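Local coordinates for hypothetical protein (Bacteroides caccae, PDB 4M8R) that is of unknown function but joins an N-terminal Ig-like domain to a WD40-like, probably propeller-forming domain of the DUF4784 family, at residues V44-R49 and V65-V70; S154-Q159 and N205-I210; C165-E170 and L197-G202. All coordinates share one frame; numbering follows the deposited sequence.

Contact 1. Residues V44-R49 and V65-V70; sequences VDFDFR and VGAEIV. With PO4 (phosphate ion), chain C.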
# COMPACT_ATOMS: atom_id res chain seq x y z
N VAL A 44 19.98 -27.48 6.00
CA VAL A 44 20.79 -26.41 5.46
C VAL A 44 19.91 -25.20 5.20
O VAL A 44 18.83 -25.32 4.61
CB VAL A 44 21.48 -26.86 4.16
CG1 VAL A 44 22.26 -25.71 3.53
CG2 VAL A 44 22.41 -28.04 4.43
N ASP A 45 20.37 -24.03 5.66
CA ASP A 45 19.65 -22.77 5.53
C ASP A 45 20.41 -21.79 4.65
O ASP A 45 21.64 -21.77 4.64
CB ASP A 45 19.48 -22.11 6.90
CG ASP A 45 18.37 -22.73 7.72
OD1 ASP A 45 17.30 -23.05 7.16
OD2 ASP A 45 18.58 -22.86 8.95
N PHE A 46 19.65 -20.96 3.93
CA PHE A 46 20.19 -19.87 3.14
C PHE A 46 19.83 -18.54 3.77
O PHE A 46 18.72 -18.39 4.30
CB PHE A 46 19.56 -19.85 1.75
CG PHE A 46 19.91 -21.02 0.88
CD1 PHE A 46 21.22 -21.42 0.71
CD2 PHE A 46 18.91 -21.68 0.17
CE1 PHE A 46 21.53 -22.48 -0.13
CE2 PHE A 46 19.21 -22.74 -0.66
CZ PHE A 46 20.53 -23.14 -0.82
N ASP A 47 20.75 -17.58 3.71
CA ASP A 47 20.43 -16.17 3.94
C ASP A 47 20.80 -15.41 2.67
O ASP A 47 21.90 -15.55 2.15
CB ASP A 47 21.20 -15.61 5.14
CG ASP A 47 20.55 -15.96 6.50
OD1 ASP A 47 19.54 -16.71 6.54
OD2 ASP A 47 21.05 -15.48 7.54
N PHE A 48 19.87 -14.59 2.17
CA PHE A 48 20.06 -13.84 0.93
C PHE A 48 20.23 -12.35 1.20
O PHE A 48 19.55 -11.79 2.06
CB PHE A 48 18.84 -14.02 0.01
CG PHE A 48 18.60 -15.44 -0.42
CD1 PHE A 48 17.98 -16.35 0.43
CD2 PHE A 48 18.96 -15.86 -1.69
CE1 PHE A 48 17.74 -17.65 0.03
CE2 PHE A 48 18.73 -17.16 -2.09
CZ PHE A 48 18.12 -18.06 -1.23
N ARG A 49 21.13 -11.72 0.46
CA ARG A 49 21.30 -10.26 0.47
C ARG A 49 21.39 -9.76 -0.96
O ARG A 49 22.21 -10.26 -1.73
CB ARG A 49 22.57 -9.89 1.22
CG ARG A 49 22.75 -8.39 1.41
CD ARG A 49 24.23 -8.03 1.56
NE ARG A 49 24.97 -8.25 0.32
CZ ARG A 49 26.29 -8.13 0.19
NH1 ARG A 49 27.04 -7.79 1.23
NH2 ARG A 49 26.85 -8.36 -0.98
N VAL A 65 16.00 -19.53 4.81
CA VAL A 65 15.21 -20.21 3.81
C VAL A 65 15.84 -21.59 3.70
O VAL A 65 17.02 -21.70 3.38
CB VAL A 65 15.26 -19.47 2.45
CG1 VAL A 65 14.45 -20.20 1.39
CG2 VAL A 65 14.78 -18.04 2.61
N GLY A 66 15.06 -22.62 3.99
CA GLY A 66 15.55 -23.98 3.95
C GLY A 66 15.99 -24.33 2.55
O GLY A 66 15.32 -23.98 1.58
N ALA A 67 17.13 -25.01 2.46
CA ALA A 67 17.64 -25.48 1.18
C ALA A 67 17.13 -26.89 0.93
O ALA A 67 17.05 -27.70 1.86
CB ALA A 67 19.16 -25.48 1.20
N GLU A 68 16.77 -27.18 -0.31
CA GLU A 68 16.44 -28.54 -0.69
C GLU A 68 17.72 -29.37 -0.73
O GLU A 68 18.68 -29.01 -1.41
CB GLU A 68 15.74 -28.58 -2.05
CG GLU A 68 15.19 -29.95 -2.44
CD GLU A 68 14.70 -30.01 -3.88
OE1 GLU A 68 14.38 -28.95 -4.46
OE2 GLU A 68 14.64 -31.13 -4.43
N ILE A 69 17.73 -30.47 0.01
CA ILE A 69 18.88 -31.37 0.06
C ILE A 69 18.66 -32.53 -0.91
O ILE A 69 17.70 -33.27 -0.77
CB ILE A 69 19.09 -31.93 1.48
CG1 ILE A 69 19.41 -30.77 2.43
CG2 ILE A 69 20.22 -32.96 1.49
CD1 ILE A 69 19.27 -31.12 3.89
N VAL A 70 19.55 -32.67 -1.89
CA VAL A 70 19.40 -33.66 -2.95
C VAL A 70 20.11 -34.98 -2.61
O VAL A 70 19.54 -36.04 -2.80
CB VAL A 70 19.95 -33.11 -4.29
CG1 VAL A 70 19.85 -34.15 -5.40
CG2 VAL A 70 19.19 -31.85 -4.68
P PO4 C . 30.55 -8.36 -0.22
O1 PO4 C . 30.60 -9.86 0.01
O2 PO4 C . 29.83 -8.06 -1.52
O3 PO4 C . 29.81 -7.70 0.90
O4 PO4 C . 31.95 -7.80 -0.24
O HOH W 1 17.23 -28.16 4.53
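The ring of Phe46 takes the methyl of Ala67 over one face, with CE2 3.3 Å from Ala67 CB. Val65 meets a second ring differently: its CB lies at the edge of Phe48, close to the ring plane and 3.9 Å from CE1. Both rings leave the backbone alike, CG anti to the carbonyl carbon (chi1 -67° in Phe46), yet one offers a face and the other an edge. The guanidinium of Arg49 turns its edge to a phosphate ion, probably from the crystallisation liquor, giving NH1 to O3 (2.8 Å) and NH2 to O2 (3.0 Å) in two nearly straight hydrogen bonds; Arg213 of the second subunit grips the same ion, and Arg49 NH1 also bonds Pro240 O of that subunit.

Along the backbone the strands run antiparallel as arms of a beta hairpin. Phe46 and Val65 form a hydrogen-bonded pair (Phe46 N to Val65 O 2.8 Å, Val65 N to Phe46 O 3.0 Å), and Ala67 N donates a hydrogen bond to Val44 O at 2.8 Å. One water links Val44 N to Ala67 O. Asp45, in a non-hydrogen-bonded pair with Gly66, sends its carboxylate to Arg100 in a salt bridge. Backbone bonds thus fix the register, apolar groups fill the interior of the Ig-like domain, and the charge of Arg49 is probably balanced in part by the phosphate at the subunit boundary.

Contact 2. Residues S154-Q159 and N205-I210; sequences SVVNLQ and NDIAAI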
# COMPACT_ATOMS: atom_id res chain seq x y z
N SER A 154 -8.56 -29.38 -14.70
CA SER A 154 -9.04 -28.15 -14.05
C SER A 154 -7.88 -27.20 -13.81
O SER A 154 -7.69 -26.67 -12.71
CB SER A 154 -9.74 -28.50 -12.73
OG SER A 154 -10.43 -27.37 -12.22
N VAL A 155 -7.11 -26.97 -14.86
CA VAL A 155 -5.83 -26.28 -14.73
C VAL A 155 -6.02 -24.77 -14.62
O VAL A 155 -6.71 -24.16 -15.43
CB VAL A 155 -4.92 -26.63 -15.91
CG1 VAL A 155 -3.57 -25.93 -15.76
CG2 VAL A 155 -4.73 -28.14 -15.99
N VAL A 156 -5.38 -24.19 -13.61
CA VAL A 156 -5.50 -22.77 -13.32
C VAL A 156 -4.15 -22.22 -12.87
O VAL A 156 -3.22 -22.97 -12.60
CB VAL A 156 -6.52 -22.50 -12.20
CG1 VAL A 156 -7.91 -22.94 -12.63
CG2 VAL A 156 -6.12 -23.22 -10.91
N ASN A 157 -4.07 -20.89 -12.78
CA ASN A 157 -2.85 -20.22 -12.36
C ASN A 157 -3.13 -19.30 -11.19
O ASN A 157 -4.14 -18.62 -11.16
CB ASN A 157 -2.28 -19.40 -13.51
CG ASN A 157 -1.18 -18.44 -13.06
OD1 ASN A 157 -1.37 -17.23 -13.06
ND2 ASN A 157 -0.03 -18.98 -12.67
N LEU A 158 -2.23 -19.30 -10.21
CA LEU A 158 -2.21 -18.26 -9.21
C LEU A 158 -1.17 -17.25 -9.65
O LEU A 158 -0.01 -17.60 -9.83
CB LEU A 158 -1.85 -18.82 -7.83
CG LEU A 158 -1.74 -17.77 -6.72
CD1 LEU A 158 -3.02 -16.97 -6.58
CD2 LEU A 158 -1.38 -18.46 -5.41
N GLN A 159 -1.59 -16.01 -9.84
CA GLN A 159 -0.71 -15.01 -10.42
C GLN A 159 0.64 -14.95 -9.69
O GLN A 159 0.70 -15.05 -8.47
CB GLN A 159 -1.37 -13.63 -10.47
CG GLN A 159 -1.78 -13.06 -9.12
CD GLN A 159 -2.14 -11.58 -9.18
OE1 GLN A 159 -2.06 -10.95 -10.24
NE2 GLN A 159 -2.52 -11.01 -8.04
N ASN A 205 -6.46 -13.62 -4.50
CA ASN A 205 -5.06 -14.02 -4.44
C ASN A 205 -4.84 -15.38 -3.78
O ASN A 205 -3.80 -15.62 -3.15
CB ASN A 205 -4.24 -12.93 -3.74
CG ASN A 205 -2.85 -12.78 -4.33
OD1 ASN A 205 -2.70 -12.42 -5.51
ND2 ASN A 205 -1.82 -13.05 -3.53
N ASP A 206 -5.81 -16.27 -3.93
CA ASP A 206 -5.72 -17.62 -3.35
C ASP A 206 -6.45 -18.62 -4.23
O ASP A 206 -7.40 -18.26 -4.92
CB ASP A 206 -6.33 -17.65 -1.94
CG ASP A 206 -5.58 -16.75 -0.95
OD1 ASP A 206 -5.92 -15.54 -0.87
OD2 ASP A 206 -4.68 -17.25 -0.25
N ILE A 207 -5.99 -19.86 -4.21
CA ILE A 207 -6.70 -20.97 -4.83
C ILE A 207 -7.29 -21.79 -3.71
O ILE A 207 -6.58 -22.22 -2.80
CB ILE A 207 -5.78 -21.90 -5.64
CG1 ILE A 207 -4.91 -21.12 -6.64
CG2 ILE A 207 -6.61 -22.96 -6.36
CD1 ILE A 207 -5.68 -20.44 -7.75
N ALA A 208 -8.60 -22.00 -3.77
CA ALA A 208 -9.29 -22.82 -2.77
C ALA A 208 -9.58 -24.19 -3.36
O ALA A 208 -9.43 -24.41 -4.55
CB ALA A 208 -10.57 -22.14 -2.32
N ALA A 209 -10.01 -25.11 -2.50
CA ALA A 209 -10.46 -26.41 -2.96
C ALA A 209 -11.54 -26.96 -2.03
O ALA A 209 -11.47 -26.76 -0.82
CB ALA A 209 -9.29 -27.38 -3.04
N ILE A 210 -12.53 -27.62 -2.62
CA ILE A 210 -13.56 -28.29 -1.84
C ILE A 210 -13.10 -29.74 -1.68
O ILE A 210 -12.93 -30.46 -2.66
CB ILE A 210 -14.93 -28.21 -2.54
CG1 ILE A 210 -15.35 -26.74 -2.70
CG2 ILE A 210 -15.98 -28.95 -1.73
CD1 ILE A 210 -16.48 -26.51 -3.67
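Asn205 meets Gln159 through their side-chain amides: Gln159 NE2 donates to Asn205 OD1 at 2.9 Å, nearly straight at 174° and almost in line with the acceptor's C=O. The oxygen lies in the amide plane of Gln159, yet the two amide planes stand 72° apart, so the groups meet crosswise. Gln159 has CG between its backbone N and carbonyl carbon (chi1 60°), and its extended chain carries the amide across. Still at Asn205, the backbone carbon C receives Leu158 CD1 at 3.7 Å, and this methyl also borders the N of Asp206. The carboxylate of Asp206 is bonded elsewhere, to Asn221. Ile207 then points toward the opposing segment: its CG1 rests 4.0 Å from Leu158 CB, and its CD1 reaches Val156 CG2 at 4.2 Å. With an alanine here in place of Gln159, Asn205 OD1 would probably lose this donor, and the Asn205 amide would be freer to turn. The contact joins strand 153-156 and the chain following it to the run into strand 208-212 of the next sheet, consistent with neighbouring propeller blades, by apolar packing of buried Val156, Leu158 and Ile207, with a single directional amide bond at its partly exposed end.

Contact 3. Residues C165-E170 and L197-G202; sequences CGLAEE and LALVIG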
# COMPACT_ATOMS: atom_id res chain seq x y z
N CYS A 165 -1.65 -24.85 -11.25
CA CYS A 165 -2.34 -25.69 -10.28
C CYS A 165 -3.44 -26.46 -11.01
O CYS A 165 -4.01 -25.98 -11.98
CB CYS A 165 -2.94 -24.83 -9.17
SG CYS A 165 -1.72 -23.93 -8.19
N GLY A 166 -3.72 -27.67 -10.53
CA GLY A 166 -4.79 -28.49 -11.09
C GLY A 166 -4.99 -29.75 -10.27
O GLY A 166 -4.30 -29.97 -9.28
N LEU A 167 -5.94 -30.59 -10.70
CA LEU A 167 -6.25 -31.82 -9.99
C LEU A 167 -5.71 -33.03 -10.73
O LEU A 167 -5.73 -33.07 -11.96
CB LEU A 167 -7.76 -31.97 -9.83
CG LEU A 167 -8.47 -30.83 -9.11
CD1 LEU A 167 -9.97 -31.07 -9.11
CD2 LEU A 167 -7.94 -30.68 -7.69
N ALA A 168 -5.23 -34.02 -9.97
CA ALA A 168 -4.75 -35.28 -10.53
C ALA A 168 -4.94 -36.42 -9.53
O ALA A 168 -5.02 -36.19 -8.32
CB ALA A 168 -3.29 -35.16 -10.92
N GLU A 169 -5.02 -37.64 -10.06
CA GLU A 169 -5.22 -38.82 -9.23
C GLU A 169 -3.95 -39.11 -8.44
O GLU A 169 -2.86 -39.12 -9.00
CB GLU A 169 -5.56 -40.03 -10.10
CG GLU A 169 -5.99 -41.27 -9.32
CD GLU A 169 -7.48 -41.28 -9.02
OE1 GLU A 169 -8.08 -40.20 -8.85
OE2 GLU A 169 -8.05 -42.39 -8.96
N GLU A 170 -4.11 -39.34 -7.14
CA GLU A 170 -2.99 -39.70 -6.27
C GLU A 170 -3.54 -40.47 -5.08
O GLU A 170 -4.43 -39.97 -4.38
CB GLU A 170 -2.24 -38.45 -5.81
CG GLU A 170 -0.93 -38.73 -5.06
CD GLU A 170 0.25 -39.00 -5.98
OE1 GLU A 170 0.06 -39.58 -7.07
OE2 GLU A 170 1.39 -38.63 -5.61
N LEU A 197 -13.32 -32.36 -4.80
CA LEU A 197 -14.39 -32.10 -5.77
C LEU A 197 -13.97 -31.13 -6.86
O LEU A 197 -14.30 -31.34 -8.02
CB LEU A 197 -15.61 -31.48 -5.08
CG LEU A 197 -16.58 -32.37 -4.33
CD1 LEU A 197 -17.78 -31.52 -3.91
CD2 LEU A 197 -17.04 -33.54 -5.18
N ALA A 198 -13.28 -30.06 -6.48
CA ALA A 198 -12.98 -28.97 -7.40
C ALA A 198 -12.00 -27.97 -6.81
O ALA A 198 -11.95 -27.79 -5.60
CB ALA A 198 -14.26 -28.25 -7.78
N LEU A 199 -11.22 -27.34 -7.68
CA LEU A 199 -10.50 -26.14 -7.31
C LEU A 199 -11.45 -24.98 -7.48
O LEU A 199 -12.38 -25.04 -8.29
CB LEU A 199 -9.29 -25.93 -8.21
CG LEU A 199 -8.17 -26.97 -8.10
CD1 LEU A 199 -7.03 -26.57 -9.02
CD2 LEU A 199 -7.69 -27.11 -6.67
N VAL A 200 -11.22 -23.91 -6.73
CA VAL A 200 -12.06 -22.73 -6.80
C VAL A 200 -11.18 -21.50 -6.95
O VAL A 200 -10.31 -21.24 -6.12
CB VAL A 200 -12.95 -22.59 -5.56
CG1 VAL A 200 -13.95 -21.45 -5.74
CG2 VAL A 200 -13.71 -23.89 -5.29
N ILE A 201 -11.41 -20.75 -8.03
CA ILE A 201 -10.63 -19.56 -8.32
C ILE A 201 -11.49 -18.31 -8.18
O ILE A 201 -12.70 -18.40 -7.97
CB ILE A 201 -10.02 -19.64 -9.73
CG1 ILE A 201 -11.10 -19.83 -10.79
CG2 ILE A 201 -9.01 -20.78 -9.79
CD1 ILE A 201 -10.55 -19.73 -12.20
N GLY A 202 -10.85 -17.15 -8.27
CA GLY A 202 -11.57 -15.87 -8.24
C GLY A 202 -11.63 -15.17 -6.90
O GLY A 202 -12.25 -14.11 -6.80
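Leu167 and Leu199 share one side-chain shape: CG lies beside the backbone N in both (chi1 -57° and -66°), and the chain continues extended through chi2. The short strand segments run antiparallel (176°), and the two side chains slide past each other in opposite directions, each reaching toward the other's backbone. Leu167 CD2 lies 3.7 Å from Leu199 CD2 and equally near its CG. The other branches reach backbone. Leu199 CD1 settles on Gly166 CA at 3.6 Å and also borders the CB of Cys165 at 4.4 Å. Leu167 CD1 in turn rests against Ala198 CA at 4.0 Å. All six touching residues are buried, and the contact is carried by van der Waals packing of leucine methyls on side chain and backbone. The segment axes come within 7.5 Å, closer than the roughly 10 Å usual for packed sheets; Gly166 lies at the close approach. Strand 163-170 sits between strands 153-156 and 173-180 in its own four-stranded sheet, whereas strand 196-201 is flanked by 208-212 and 262-264 in the next, consistent with neighbouring blades of a propeller-type domain packed face to face. Val156 of the first sheet also touches Leu199 and Ile201, extending this packing beyond the leucine pair.

How the contacts relate
Contacts 2 and 3 are two parts of one interface, whereas contact 1 stands apart. The centres of contacts 2 and 3 are 7 Å apart, and both join the sheet of strands 153-156 and 163-170 to that of strands 196-201 and 208-212, within the WD40-like range. These sheets follow one another in the chain and pack face to face, consistent with successive propeller blades; contact 3 is nested inside the loop closed by contact 2. Contact 1 closes earlier, within the Ig-like range, its centre 27 Å from that of contact 2 and 30 Å from that of contact 3. The second subunit touches contacts 1 and 2, so both domains take part in the assembly.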